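Side-chain contacts in Polyphosphate:AMP phosphotransferase (Meiothermus ruber H328, PDB 5O6M), which transfers phosphate from inorganic polyphosphate to nucleotides, turning AMP into ADP and ADP into ATP, and also accepts other nucleoside mono- and diphosphates: residues 106-109 with 110-113; 150-153 with 154-157; 124-127 with 128-132. The protein carries 1 engineered substitution. All coordinates share one frame; numbering follows the deposited sequence. Where two conformers were deposited one is given.

Contact 1 of 3, residues 106-109 with 110-113. With ATP (adenosine-5'-triphosphate), chain X; PO4 (phosphate ion), chain V.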
ATOM      1  N   ARG D 106      -5.545  -5.883   6.810  1.00 45.38           N
ATOM      2  CA  ARG D 106      -5.852  -5.869   5.385  1.00 47.77           C
ATOM      3  C   ARG D 106      -7.219  -5.265   5.086  1.00 46.75           C
ATOM      4  O   ARG D 106      -7.447  -4.808   3.962  1.00 42.26           O
ATOM      5  CB  ARG D 106      -5.772  -7.283   4.807  1.00 47.61           C
ATOM      6  CG  ARG D 106      -6.882  -8.206   5.265  1.00 46.13           C
ATOM      7  CD  ARG D 106      -6.874  -9.485   4.453  1.00 44.29           C
ATOM      8  NE  ARG D 106      -8.069 -10.289   4.690  1.00 49.40           N
ATOM      9  CZ  ARG D 106      -8.447 -11.299   3.915  1.00 48.02           C
ATOM     10  NH1 ARG D 106      -7.717 -11.629   2.857  1.00 39.98           N
ATOM     11  NH2 ARG D 106      -9.552 -11.977   4.198  1.00 46.33           N
ATOM     12  N   VAL D 107      -8.138  -5.270   6.053  1.00 49.70           N
ATOM     13  CA  VAL D 107      -9.457  -4.686   5.827  1.00 45.33           C
ATOM     14  C   VAL D 107      -9.426  -3.178   6.051  1.00 43.69           C
ATOM     15  O   VAL D 107      -9.998  -2.410   5.269  1.00 42.08           O
ATOM     16  CB  VAL D 107     -10.514  -5.364   6.721  1.00 45.81           C
ATOM     17  CG1 VAL D 107     -11.865  -4.699   6.533  1.00 36.40           C
ATOM     18  CG2 VAL D 107     -10.608  -6.846   6.406  1.00 43.46           C
ATOM     19  N   HIS D 108      -8.778  -2.730   7.129  1.00 43.81           N
ATOM     20  CA  HIS D 108      -8.715  -1.301   7.413  1.00 44.45           C
ATOM     21  C   HIS D 108      -8.113  -0.526   6.248  1.00 45.45           C
ATOM     22  O   HIS D 108      -8.546   0.594   5.948  1.00 47.33           O
ATOM     23  CB  HIS D 108      -7.912  -1.041   8.688  1.00 35.79           C
ATOM     24  CG  HIS D 108      -8.205   0.285   9.321  1.00 45.68           C
ATOM     25  ND1 HIS D 108      -7.773   0.621  10.585  1.00 36.97           N
ATOM     26  CD2 HIS D 108      -8.904   1.354   8.867  1.00 43.27           C
ATOM     27  CE1 HIS D 108      -8.179   1.844  10.878  1.00 40.69           C
ATOM     28  NE2 HIS D 108      -8.870   2.309   9.853  1.00 52.42           N
ATOM     29  N   GLN D 109      -7.109  -1.109   5.587  0.52 41.07           N
ATOM     30  CA  GLN D 109      -6.456  -0.456   4.458  0.52 42.15           C
ATOM     31  C   GLN D 109      -7.454  -0.036   3.389  0.52 44.52           C
ATOM     32  O   GLN D 109      -7.232   0.952   2.682  0.52 42.69           O
ATOM     33  CB  GLN D 109      -5.411  -1.401   3.858  0.52 41.30           C
ATOM     34  CG  GLN D 109      -4.785  -0.906   2.571  0.52 41.36           C
ATOM     35  CD  GLN D 109      -4.038   0.394   2.757  0.52 41.04           C
ATOM     36  OE1 GLN D 109      -3.371   0.602   3.772  0.52 43.16           O
ATOM     37  NE2 GLN D 109      -4.150   1.282   1.779  0.52 39.18           N
ATOM     38  N   GLN D 110      -8.559  -0.765   3.267  1.00 39.68           N
ATOM     39  CA  GLN D 110      -9.488  -0.616   2.157  1.00 47.55           C
ATOM     40  C   GLN D 110     -10.693   0.267   2.459  1.00 43.26           C
ATOM     41  O   GLN D 110     -11.555   0.414   1.590  1.00 43.68           O
ATOM     42  CB  GLN D 110      -9.978  -1.997   1.703  1.00 40.95           C
ATOM     43  CG  GLN D 110      -8.881  -2.945   1.258  1.00 38.16           C
ATOM     44  CD  GLN D 110      -8.253  -2.507  -0.049  1.00 49.24           C
ATOM     45  OE1 GLN D 110      -8.831  -1.707  -0.784  1.00 44.95           O
ATOM     46  NE2 GLN D 110      -7.079  -3.045  -0.360  1.00 39.68           N
ATOM     47  N   VAL D 111     -10.775   0.869   3.643  1.00 41.11           N
ATOM     48  CA  VAL D 111     -11.957   1.649   4.015  1.00 38.16           C
ATOM     49  C   VAL D 111     -12.153   2.782   3.012  1.00 46.86           C
ATOM     50  O   VAL D 111     -11.178   3.242   2.397  1.00 44.22           O
ATOM     51  CB  VAL D 111     -11.847   2.202   5.445  1.00 41.22           C
ATOM     52  CG1 VAL D 111     -11.654   1.072   6.446  1.00 48.10           C
ATOM     53  CG2 VAL D 111     -10.721   3.217   5.538  1.00 39.68           C
ATOM     54  N   PRO D 112     -13.379   3.263   2.817  1.00 39.39           N
ATOM     55  CA  PRO D 112     -13.595   4.339   1.847  1.00 45.15           C
ATOM     56  C   PRO D 112     -13.056   5.661   2.358  1.00 39.99           C
ATOM     57  O   PRO D 112     -13.080   5.949   3.558  1.00 39.65           O
ATOM     58  CB  PRO D 112     -15.122   4.381   1.701  1.00 44.49           C
ATOM     59  CG  PRO D 112     -15.622   3.892   3.024  1.00 37.30           C
ATOM     60  CD  PRO D 112     -14.638   2.824   3.444  1.00 49.97           C
ATOM     61  N   ARG D 113     -12.555   6.467   1.425  1.00 44.69           N
ATOM     62  CA  ARG D 113     -12.132   7.823   1.733  1.00 45.60           C
ATOM     63  C   ARG D 113     -13.299   8.786   1.517  1.00 45.11           C
ATOM     64  O   ARG D 113     -14.378   8.403   1.060  1.00 49.67           O
ATOM     65  CB  ARG D 113     -10.924   8.215   0.884  1.00 49.51           C
ATOM     66  CG  ARG D 113     -11.167   8.197  -0.621  1.00 46.12           C
ATOM     67  CD  ARG D 113     -10.273   9.226  -1.304  1.00 54.51           C
ATOM     68  NE  ARG D 113     -10.649  10.590  -0.941  1.00 58.97           N
ATOM     69  CZ  ARG D 113      -9.800  11.612  -0.891  1.00 72.42           C
ATOM     70  NH1 ARG D 113      -8.518  11.424  -1.173  1.00 64.66           N
ATOM     71  NH2 ARG D 113     -10.231  12.821  -0.549  1.00 63.09           N
TER
HETATM   72  PG  ATP X1001     -16.352 -15.621  -4.076  1.00 75.78           P
HETATM   73  O1G ATP X1001     -16.294 -14.411  -3.182  1.00 71.24           O
HETATM   74  O2G ATP X1001     -17.097 -16.791  -3.440  1.00 69.91           O
HETATM   75  O3G ATP X1001     -16.982 -15.320  -5.443  1.00 65.50           O
HETATM   76  PB  ATP X1001     -13.889 -16.104  -5.585  1.00 74.32           P
HETATM   77  O1B ATP X1001     -13.656 -17.441  -6.173  1.00 78.65           O
HETATM   78  O2B ATP X1001     -14.422 -15.029  -6.534  1.00 86.75           O
HETATM   79  O3B ATP X1001     -14.879 -16.168  -4.340  1.00 77.23           O
HETATM   80  PA  ATP X1001     -12.102 -14.950  -3.520  1.00 68.54           P
HETATM   81  O1A ATP X1001     -12.541 -13.545  -3.388  1.00 79.29           O
HETATM   82  O2A ATP X1001     -10.586 -15.134  -3.474  1.00 63.74           O
HETATM   83  O3A ATP X1001     -12.555 -15.532  -4.932  1.00 82.51           O
HETATM   84  O5' ATP X1001     -12.673 -15.853  -2.273  1.00 68.17           O
HETATM   85  C5' ATP X1001     -12.063 -17.124  -1.965  1.00 70.71           C
HETATM   86  C4' ATP X1001     -12.349 -17.576  -0.552  1.00 67.95           C
HETATM   87  O4' ATP X1001     -11.674 -16.742   0.416  1.00 67.74           O
HETATM   88  C3' ATP X1001     -13.824 -17.622  -0.120  1.00 56.32           C
HETATM   89  O3' ATP X1001     -14.235 -18.977   0.020  1.00 62.89           O
HETATM   90  C2' ATP X1001     -13.829 -16.908   1.245  1.00 65.01           C
HETATM   91  O2' ATP X1001     -14.619 -17.572   2.225  1.00 65.30           O
HETATM   92  C1' ATP X1001     -12.356 -16.989   1.623  1.00 61.42           C
HETATM   93  N9  ATP X1001     -11.925 -16.047   2.650  1.00 56.55           N
HETATM   94  C8  ATP X1001     -12.183 -14.704   2.727  1.00 61.22           C
HETATM   95  N7  ATP X1001     -11.757 -14.139   3.832  1.00 56.03           N
HETATM   96  C5  ATP X1001     -11.172 -15.184   4.530  1.00 47.67           C
HETATM   97  C6  ATP X1001     -10.544 -15.252   5.790  1.00 52.63           C
HETATM   98  N6  ATP X1001     -10.442 -14.217   6.627  1.00 51.38           N
HETATM   99  N1  ATP X1001     -10.056 -16.449   6.182  1.00 50.20           N
HETATM  100  C2  ATP X1001     -10.204 -17.502   5.374  1.00 52.13           C
HETATM  101  N3  ATP X1001     -10.790 -17.562   4.177  1.00 51.27           N
HETATM  102  C4  ATP X1001     -11.256 -16.364   3.809  1.00 49.86           C
HETATM  103  P   PO4 V1003      -6.430   8.629  -2.355  1.00 86.78           P
HETATM  104  O1  PO4 V1003      -7.354   8.859  -3.529  1.00 72.45           O
HETATM  105  O2  PO4 V1003      -5.121   9.351  -2.569  1.00 84.65           O
HETATM  106  O3  PO4 V1003      -7.076   9.152  -1.094  1.00 80.85           O
HETATM  107  O4  PO4 V1003      -6.172   7.149  -2.212  1.00 84.06           O
HETATM  108  O   HOH W   1      -8.617   3.288   1.832  1.00 43.03           O

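Contact 2 of 3, residues 150-153 with 154-157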
ATOM      1  N   ARG D 150     -17.182  -4.582  16.687  1.00 40.91           N
ATOM      2  CA  ARG D 150     -18.068  -3.518  17.155  1.00 46.48           C
ATOM      3  C   ARG D 150     -17.297  -2.224  17.370  1.00 54.38           C
ATOM      4  O   ARG D 150     -17.759  -1.144  16.985  1.00 55.42           O
ATOM      5  CB  ARG D 150     -18.775  -3.933  18.447  1.00 45.04           C
ATOM      6  CG  ARG D 150     -19.931  -4.903  18.258  1.00 46.13           C
ATOM      7  CD  ARG D 150     -20.741  -5.029  19.543  1.00 41.31           C
ATOM      8  NE  ARG D 150     -19.911  -5.442  20.669  1.00 41.91           N
ATOM      9  CZ  ARG D 150     -19.721  -6.706  21.033  1.00 49.23           C
ATOM     10  NH1 ARG D 150     -20.305  -7.692  20.362  1.00 47.42           N
ATOM     11  NH2 ARG D 150     -18.948  -6.984  22.075  1.00 45.26           N
ATOM     12  N   GLU D 151     -16.112  -2.319  17.976  1.00 45.41           N
ATOM     13  CA  GLU D 151     -15.328  -1.133  18.290  1.00 50.77           C
ATOM     14  C   GLU D 151     -14.649  -0.573  17.049  1.00 50.29           C
ATOM     15  O   GLU D 151     -14.521   0.647  16.904  1.00 47.33           O
ATOM     16  CB  GLU D 151     -14.289  -1.462  19.364  1.00 48.34           C
ATOM     17  CG  GLU D 151     -14.898  -1.874  20.695  1.00 53.26           C
ATOM     18  CD  GLU D 151     -15.842  -0.822  21.246  1.00 55.49           C
ATOM     19  OE1 GLU D 151     -16.847  -1.192  21.890  1.00 61.86           O
ATOM     20  OE2 GLU D 151     -15.590   0.380  21.020  1.00 57.61           O
ATOM     21  N   PHE D 152     -14.200  -1.451  16.152  1.00 50.00           N
ATOM     22  CA  PHE D 152     -13.651  -0.989  14.884  1.00 46.91           C
ATOM     23  C   PHE D 152     -14.693  -0.213  14.093  1.00 47.33           C
ATOM     24  O   PHE D 152     -14.422   0.885  13.593  1.00 46.96           O
ATOM     25  CB  PHE D 152     -13.135  -2.181  14.078  1.00 54.87           C
ATOM     26  CG  PHE D 152     -12.688  -1.830  12.690  1.00 50.29           C
ATOM     27  CD1 PHE D 152     -11.660  -0.922  12.486  1.00 47.98           C
ATOM     28  CD2 PHE D 152     -13.279  -2.426  11.589  1.00 46.03           C
ATOM     29  CE1 PHE D 152     -11.242  -0.601  11.206  1.00 42.47           C
ATOM     30  CE2 PHE D 152     -12.864  -2.110  10.305  1.00 45.05           C
ATOM     31  CZ  PHE D 152     -11.847  -1.196  10.115  1.00 40.60           C
ATOM     32  N   GLU D 153     -15.903  -0.763  13.987  1.00 43.00           N
ATOM     33  CA  GLU D 153     -16.958  -0.075  13.253  1.00 49.40           C
ATOM     34  C   GLU D 153     -17.438   1.166  13.995  1.00 51.23           C
ATOM     35  O   GLU D 153     -17.809   2.158  13.359  1.00 46.42           O
ATOM     36  CB  GLU D 153     -18.113  -1.036  12.963  1.00 38.45           C
ATOM     37  CG  GLU D 153     -17.733  -2.131  11.967  1.00 37.77           C
ATOM     38  CD  GLU D 153     -18.845  -3.134  11.720  1.00 47.81           C
ATOM     39  OE1 GLU D 153     -19.928  -2.982  12.325  1.00 46.62           O
ATOM     40  OE2 GLU D 153     -18.631  -4.081  10.925  1.00 43.53           O
ATOM     41  N   ARG D 154     -17.432   1.140  15.333  1.00 41.27           N
ATOM     42  CA  ARG D 154     -17.779   2.346  16.078  1.00 48.55           C
ATOM     43  C   ARG D 154     -16.819   3.484  15.759  1.00 43.44           C
ATOM     44  O   ARG D 154     -17.243   4.628  15.565  1.00 42.44           O
ATOM     45  CB  ARG D 154     -17.782   2.078  17.583  1.00 53.39           C
ATOM     46  CG  ARG D 154     -18.021   3.350  18.392  1.00 51.54           C
ATOM     47  CD  ARG D 154     -17.593   3.211  19.842  1.00 61.04           C
ATOM     48  NE  ARG D 154     -18.358   2.196  20.555  1.00 69.50           N
ATOM     49  CZ  ARG D 154     -19.481   2.458  21.214  1.00 75.54           C
ATOM     50  NH1 ARG D 154     -19.949   3.698  21.251  1.00 74.02           N
ATOM     51  NH2 ARG D 154     -20.131   1.487  21.839  1.00 77.39           N
ATOM     52  N   MET D 155     -15.521   3.188  15.708  1.00 44.83           N
ATOM     53  CA  MET D 155     -14.538   4.213  15.378  1.00 41.02           C
ATOM     54  C   MET D 155     -14.764   4.745  13.967  1.00 47.73           C
ATOM     55  O   MET D 155     -14.738   5.959  13.734  1.00 54.28           O
ATOM     56  CB  MET D 155     -13.124   3.640  15.541  1.00 43.83           C
ATOM     57  CG  MET D 155     -11.992   4.605  15.221  1.00 43.25           C
ATOM     58  SD  MET D 155     -11.613   4.644  13.460  1.00 48.99           S
ATOM     59  CE  MET D 155     -11.329   2.909  13.122  1.00 46.92           C
ATOM     60  N   LEU D 156     -14.990   3.845  13.006  1.00 42.78           N
ATOM     61  CA  LEU D 156     -15.268   4.264  11.636  1.00 45.01           C
ATOM     62  C   LEU D 156     -16.454   5.217  11.573  1.00 48.91           C
ATOM     63  O   LEU D 156     -16.401   6.250  10.893  1.00 45.64           O
ATOM     64  CB  LEU D 156     -15.527   3.039  10.759  1.00 44.89           C
ATOM     65  CG  LEU D 156     -14.319   2.175  10.411  1.00 46.78           C
ATOM     66  CD1 LEU D 156     -14.742   1.046   9.492  1.00 43.01           C
ATOM     67  CD2 LEU D 156     -13.250   3.028   9.748  1.00 40.22           C
ATOM     68  N   ALA D 157     -17.548   4.875  12.257  1.00 46.13           N
ATOM     69  CA  ALA D 157     -18.748   5.702  12.186  1.00 44.07           C
ATOM     70  C   ALA D 157     -18.528   7.046  12.871  1.00 43.51           C
ATOM     71  O   ALA D 157     -18.866   8.100  12.318  1.00 54.62           O
ATOM     72  CB  ALA D 157     -19.934   4.960  12.804  1.00 40.17           C
TER

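Contact 3 of 3, residues 124-127 with 128-132. With ATP (adenosine-5'-triphosphate), chain X; PO4 (phosphate ion), chain Z.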
ATOM      1  N   HIS D 124     -14.202  -8.236   6.916  1.00 44.01           N
ATOM      2  CA  HIS D 124     -13.652  -8.678   8.190  1.00 45.53           C
ATOM      3  C   HIS D 124     -14.525  -9.722   8.871  1.00 51.60           C
ATOM      4  O   HIS D 124     -14.043 -10.424   9.767  1.00 47.93           O
ATOM      5  CB  HIS D 124     -13.471  -7.468   9.112  1.00 41.12           C
ATOM      6  CG  HIS D 124     -14.635  -6.523   9.109  1.00 42.63           C
ATOM      7  ND1 HIS D 124     -15.075  -5.887   7.969  1.00 46.07           N
ATOM      8  CD2 HIS D 124     -15.431  -6.082  10.113  1.00 45.93           C
ATOM      9  CE1 HIS D 124     -16.109  -5.117   8.263  1.00 42.56           C
ATOM     10  NE2 HIS D 124     -16.342  -5.214   9.559  1.00 46.52           N
ATOM     11  N   TYR D 125     -15.796  -9.836   8.481  1.00 48.28           N
ATOM     12  CA  TYR D 125     -16.667 -10.812   9.121  1.00 50.12           C
ATOM     13  C   TYR D 125     -16.254 -12.242   8.803  1.00 47.74           C
ATOM     14  O   TYR D 125     -16.547 -13.146   9.591  1.00 51.57           O
ATOM     15  CB  TYR D 125     -18.126 -10.558   8.721  1.00 42.90           C
ATOM     16  CG  TYR D 125     -18.682  -9.337   9.416  1.00 46.16           C
ATOM     17  CD1 TYR D 125     -19.154  -9.413  10.718  1.00 47.58           C
ATOM     18  CD2 TYR D 125     -18.709  -8.103   8.782  1.00 47.17           C
ATOM     19  CE1 TYR D 125     -19.645  -8.297  11.371  1.00 41.37           C
ATOM     20  CE2 TYR D 125     -19.200  -6.979   9.427  1.00 53.71           C
ATOM     21  CZ  TYR D 125     -19.665  -7.084  10.723  1.00 50.98           C
ATOM     22  OH  TYR D 125     -20.157  -5.974  11.376  1.00 49.32           O
ATOM     23  N   GLU D 126     -15.546 -12.462   7.693  1.00 49.62           N
ATOM     24  CA  GLU D 126     -15.014 -13.790   7.407  1.00 49.25           C
ATOM     25  C   GLU D 126     -14.124 -14.306   8.530  1.00 51.98           C
ATOM     26  O   GLU D 126     -13.956 -15.523   8.662  1.00 51.43           O
ATOM     27  CB  GLU D 126     -14.241 -13.780   6.086  1.00 50.95           C
ATOM     28  CG  GLU D 126     -15.102 -13.499   4.864  1.00 54.91           C
ATOM     29  CD  GLU D 126     -16.022 -14.659   4.514  1.00 61.27           C
ATOM     30  OE1 GLU D 126     -15.671 -15.815   4.837  1.00 62.69           O
ATOM     31  OE2 GLU D 126     -17.091 -14.419   3.912  1.00 62.31           O
ATOM     32  N   ASP D 127     -13.538 -13.418   9.334  1.00 46.98           N
ATOM     33  CA  ASP D 127     -12.674 -13.841  10.429  1.00 48.63           C
ATOM     34  C   ASP D 127     -13.447 -14.268  11.673  1.00 52.21           C
ATOM     35  O   ASP D 127     -12.820 -14.602  12.685  1.00 49.93           O
ATOM     36  CB  ASP D 127     -11.679 -12.730  10.775  1.00 48.67           C
ATOM     37  CG  ASP D 127     -10.608 -12.560   9.710  1.00 49.02           C
ATOM     38  OD1 ASP D 127      -9.762 -13.470   9.570  1.00 61.71           O
ATOM     39  OD2 ASP D 127     -10.607 -11.525   9.011  1.00 54.06           O
ATOM     40  N   VAL D 128     -14.780 -14.263  11.626  1.00 47.04           N
ATOM     41  CA  VAL D 128     -15.594 -14.919  12.644  1.00 49.12           C
ATOM     42  C   VAL D 128     -16.621 -15.800  11.942  1.00 51.45           C
ATOM     43  O   VAL D 128     -17.628 -16.199  12.539  1.00 57.27           O
ATOM     44  CB  VAL D 128     -16.283 -13.906  13.574  1.00 52.06           C
ATOM     45  CG1 VAL D 128     -15.246 -13.131  14.377  1.00 46.00           C
ATOM     46  CG2 VAL D 128     -17.199 -12.987  12.780  1.00 47.66           C
ATOM     47  N   LEU D 129     -16.374 -16.109  10.671  1.00 45.65           N
ATOM     48  CA  LEU D 129     -17.259 -16.986   9.911  1.00 59.83           C
ATOM     49  C   LEU D 129     -16.508 -18.244   9.497  1.00 55.92           C
ATOM     50  O   LEU D 129     -16.462 -19.220  10.253  1.00 55.13           O
ATOM     51  CB  LEU D 129     -17.821 -16.263   8.684  1.00 48.41           C
ATOM     52  CG  LEU D 129     -18.782 -15.105   8.960  1.00 53.12           C
ATOM     53  CD1 LEU D 129     -19.051 -14.324   7.686  1.00 55.84           C
ATOM     54  CD2 LEU D 129     -20.087 -15.628   9.551  1.00 50.56           C
ATOM     55  N   VAL D 130     -15.913 -18.235   8.303  1.00 57.36           N
ATOM     56  CA  VAL D 130     -15.110 -19.379   7.880  1.00 59.53           C
ATOM     57  C   VAL D 130     -14.019 -19.669   8.908  1.00 55.80           C
ATOM     58  O   VAL D 130     -13.663 -20.829   9.143  1.00 57.78           O
ATOM     59  CB  VAL D 130     -14.528 -19.146   6.473  1.00 54.69           C
ATOM     60  CG1 VAL D 130     -13.624 -17.919   6.458  1.00 60.35           C
ATOM     61  CG2 VAL D 130     -13.770 -20.380   6.008  1.00 59.36           C
ATOM     62  N   VAL D 131     -13.470 -18.622   9.530  1.00 57.07           N
ATOM     63  CA  VAL D 131     -12.446 -18.821  10.554  1.00 52.05           C
ATOM     64  C   VAL D 131     -13.027 -19.579  11.742  1.00 55.42           C
ATOM     65  O   VAL D 131     -12.363 -20.437  12.336  1.00 51.58           O
ATOM     66  CB  VAL D 131     -11.849 -17.467  10.981  1.00 57.40           C
ATOM     67  CG1 VAL D 131     -11.077 -17.613  12.293  1.00 48.77           C
ATOM     68  CG2 VAL D 131     -10.952 -16.914   9.888  1.00 56.92           C
ATOM     69  N   ARG D 132     -14.272 -19.270  12.111  1.00 60.00           N
ATOM     70  CA  ARG D 132     -14.932 -19.977  13.202  1.00 56.80           C
ATOM     71  C   ARG D 132     -15.397 -21.367  12.777  1.00 61.91           C
ATOM     72  O   ARG D 132     -15.157 -22.353  13.482  1.00 57.91           O
ATOM     73  CB  ARG D 132     -16.107 -19.148  13.719  1.00 51.07           C
ATOM     74  CG  ARG D 132     -17.247 -19.967  14.310  1.00 55.33           C
ATOM     75  CD  ARG D 132     -18.245 -19.066  15.016  1.00 59.32           C
ATOM     76  NE  ARG D 132     -19.510 -19.741  15.292  1.00 70.06           N
ATOM     77  CZ  ARG D 132     -20.359 -19.375  16.248  1.00 70.47           C
ATOM     78  NH1 ARG D 132     -20.073 -18.348  17.037  1.00 68.18           N
ATOM     79  NH2 ARG D 132     -21.492 -20.043  16.422  1.00 74.91           N
TER
HETATM   80  PG  ATP X1001     -16.352 -15.621  -4.076  1.00 75.78           P
HETATM   81  O1G ATP X1001     -16.294 -14.411  -3.182  1.00 71.24           O
HETATM   82  O2G ATP X1001     -17.097 -16.791  -3.440  1.00 69.91           O
HETATM   83  O3G ATP X1001     -16.982 -15.320  -5.443  1.00 65.50           O
HETATM   84  PB  ATP X1001     -13.889 -16.104  -5.585  1.00 74.32           P
HETATM   85  O1B ATP X1001     -13.656 -17.441  -6.173  1.00 78.65           O
HETATM   86  O2B ATP X1001     -14.422 -15.029  -6.534  1.00 86.75           O
HETATM   87  O3B ATP X1001     -14.879 -16.168  -4.340  1.00 77.23           O
HETATM   88  PA  ATP X1001     -12.102 -14.950  -3.520  1.00 68.54           P
HETATM   89  O1A ATP X1001     -12.541 -13.545  -3.388  1.00 79.29           O
HETATM   90  O2A ATP X1001     -10.586 -15.134  -3.474  1.00 63.74           O
HETATM   91  O3A ATP X1001     -12.555 -15.532  -4.932  1.00 82.51           O
HETATM   92  O5' ATP X1001     -12.673 -15.853  -2.273  1.00 68.17           O
HETATM   93  C5' ATP X1001     -12.063 -17.124  -1.965  1.00 70.71           C
HETATM   94  C4' ATP X1001     -12.349 -17.576  -0.552  1.00 67.95           C
HETATM   95  O4' ATP X1001     -11.674 -16.742   0.416  1.00 67.74           O
HETATM   96  C3' ATP X1001     -13.824 -17.622  -0.120  1.00 56.32           C
HETATM   97  O3' ATP X1001     -14.235 -18.977   0.020  1.00 62.89           O
HETATM   98  C2' ATP X1001     -13.829 -16.908   1.245  1.00 65.01           C
HETATM   99  O2' ATP X1001     -14.619 -17.572   2.225  1.00 65.30           O
HETATM  100  C1' ATP X1001     -12.356 -16.989   1.623  1.00 61.42           C
HETATM  101  N9  ATP X1001     -11.925 -16.047   2.650  1.00 56.55           N
HETATM  102  C8  ATP X1001     -12.183 -14.704   2.727  1.00 61.22           C
HETATM  103  N7  ATP X1001     -11.757 -14.139   3.832  1.00 56.03           N
HETATM  104  C5  ATP X1001     -11.172 -15.184   4.530  1.00 47.67           C
HETATM  105  C6  ATP X1001     -10.544 -15.252   5.790  1.00 52.63           C
HETATM  106  N6  ATP X1001     -10.442 -14.217   6.627  1.00 51.38           N
HETATM  107  N1  ATP X1001     -10.056 -16.449   6.182  1.00 50.20           N
HETATM  108  C2  ATP X1001     -10.204 -17.502   5.374  1.00 52.13           C
HETATM  109  N3  ATP X1001     -10.790 -17.562   4.177  1.00 51.27           N
HETATM  110  C4  ATP X1001     -11.256 -16.364   3.809  1.00 49.86           C
HETATM  111  P   PO4 Z1003     -23.173 -18.688  19.720  1.00 88.07           P
HETATM  112  O1  PO4 Z1003     -24.257 -18.141  18.821  1.00 73.92           O
HETATM  113  O2  PO4 Z1003     -22.750 -20.055  19.236  1.00 77.45           O
HETATM  114  O3  PO4 Z1003     -23.709 -18.798  21.127  1.00 95.21           O
HETATM  115  O4  PO4 Z1003     -21.978 -17.762  19.708  1.00 78.32           O

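Contact 1 of 3, residues 106-109 with 110-113
Gln110 N donates to Val107 O at 3.0 Å where the chain leaves helix 105-108. One residue on, Val111 N reaches His108 O at 3.2 Å in a nearly straight bond (172° at the hydrogen), closing a type I beta turn from His108 to Val111. The turn also brings the Val111 methyls against His108: CG1 and CG2 both press on the His108 carbonyl oxygen, and CG1 meets CD2 of the imidazole at 3.7 Å. With chi1 at -159°, the His108 ring swings back beside its own carbonyl, where that methyl can touch it. Its nitrogens are used across the subunit boundary, ND1 with ND1 of His108 and NE2 with Asp102 OD1 of the second subunit. A water donates to Gln109 O and Val111 O, linking the carbonyls of the second and last residues of the turn. At the helix side Arg106 extends its chain toward the nucleotide, the edge of its guanidinium bringing NH2 to 3.1 Å from ATP N7, while NH1 is held by Gly92 O and Glu98. At the loop end a phosphate ion, probably from the crystallisation liquor and shared with Arg101 of the second subunit, accepts a hydrogen bond through O3 from Arg113 NH1 at 2.7 Å.

Contact 2 of 3, residues 150-153 with 154-157
Phe152 lays one face of its ring under the methyl CD1 of Leu156, a CH-pi contact one helical turn apart. The methyl stands 3.6 Å above the ring plane, shifted toward the rim, and is nearest to CZ at 3.7 Å. A chi1 of 174° sets CG beside the carbonyl carbon, and the end of the side chain comes nearer to 154-157 although its CB points away. Bends at chi2 and chi3 bring Met155 CE to 3.9 Å from Phe152 CD1. Both contacts fall on the same side of the ring plane, Leu156 over the face and Met155 obliquely by CD1 and CE1. On another side of the helix Glu151 and Arg154 run side by side, carboxylate and guanidinium planes only 8° apart. They form a salt bridge whose hydrogen bond, Arg154 NE to Glu151 OE2 at 3.3 Å, is weak and bent (129°). Glu151 has its stronger partner in Arg147 of the second subunit. Regular i to i+4 backbone bonds, such as Ala157 N to Glu153 O at 2.9 Å, hold the turns in step. Helix 145-158 lies against the central parallel sheet of the P-loop kinase-like fold of the polyphosphate kinase 2 family: Leu156 and Glu153 rest on Ile163 of strand 161-169, Glu153 bridges to Lys165 there, and Arg150 pairs with Glu216 of helix 203-217.

Contact 3 of 3, residues 124-127 with 128-132
Glu126 O accepts two backbone bonds across this tight 3-10 turn, and around it the packing is dense. Val131 N comes in nearly along the C=O axis at 3.3 Å, whereas Leu129 N stands above the carbonyl plane. Just before it, Val128 N donates to Tyr125 O at 2.9 Å. Together these bonds lead the chain from the 3-10 segment 124-127 into helix 130-133, with Leu129 at its N-cap position. Side chains fill in closely: the Leu129 branch lies against the Tyr125 carbonyl and puts CD1 4.0 Å from Tyr125 CB, and Val130 CG1 touches both Glu126 O and Glu126 OE1. That methyl takes the position between the backbone N and the carbonyl carbon (chi1 61°), and it also faces the adenine at 3.6 Å from ATP C2. Bent at chi2, Glu126 lays CB and CG by the purine's N7 and turns its carboxylate toward the ribose, OE1 meeting ATP O2' in a weak bond of 3.3 Å; its OE2 is held by Gln63 and Arg122. Asp127 OD1 takes a weak bond from ATP N6 at 3.1 Å and touches Val131 CG2. The outer side is looser. Arg132, partly exposed, touches nothing in 124-127; its extended chain lies along Ala209 and Ala212 of helix 203-217 and ends at a phosphate ion, probably from the crystallisation liquor, where NH2 makes a hydrogen bond of 3.1 Å to O2. On the inner side, then, two carboxylates accept weak bonds from the N6 amino group and the ribose hydroxyl, with Val130 and Val131 methyls against the adenine.

From the N terminus, contact 1 comes first, turning the chain out of helix 105-108 toward strand 117-121. That strand leads into contact 3, whose turn starts helix 130-133, and contact 2 follows on helix 145-158 before strand 161-169. The three stand in series; none nests or crosses, and each closes no more than a local turn. Space brings them together. The His108 and Phe152 rings meet edge to face, joining contacts 1 and 2, which both touch the second subunit. Val107 packs on His124, joining contacts 1 and 3, which share the ATP. Glu153 OE2 reaches His124 NE2, tying contact 2 to contact 3.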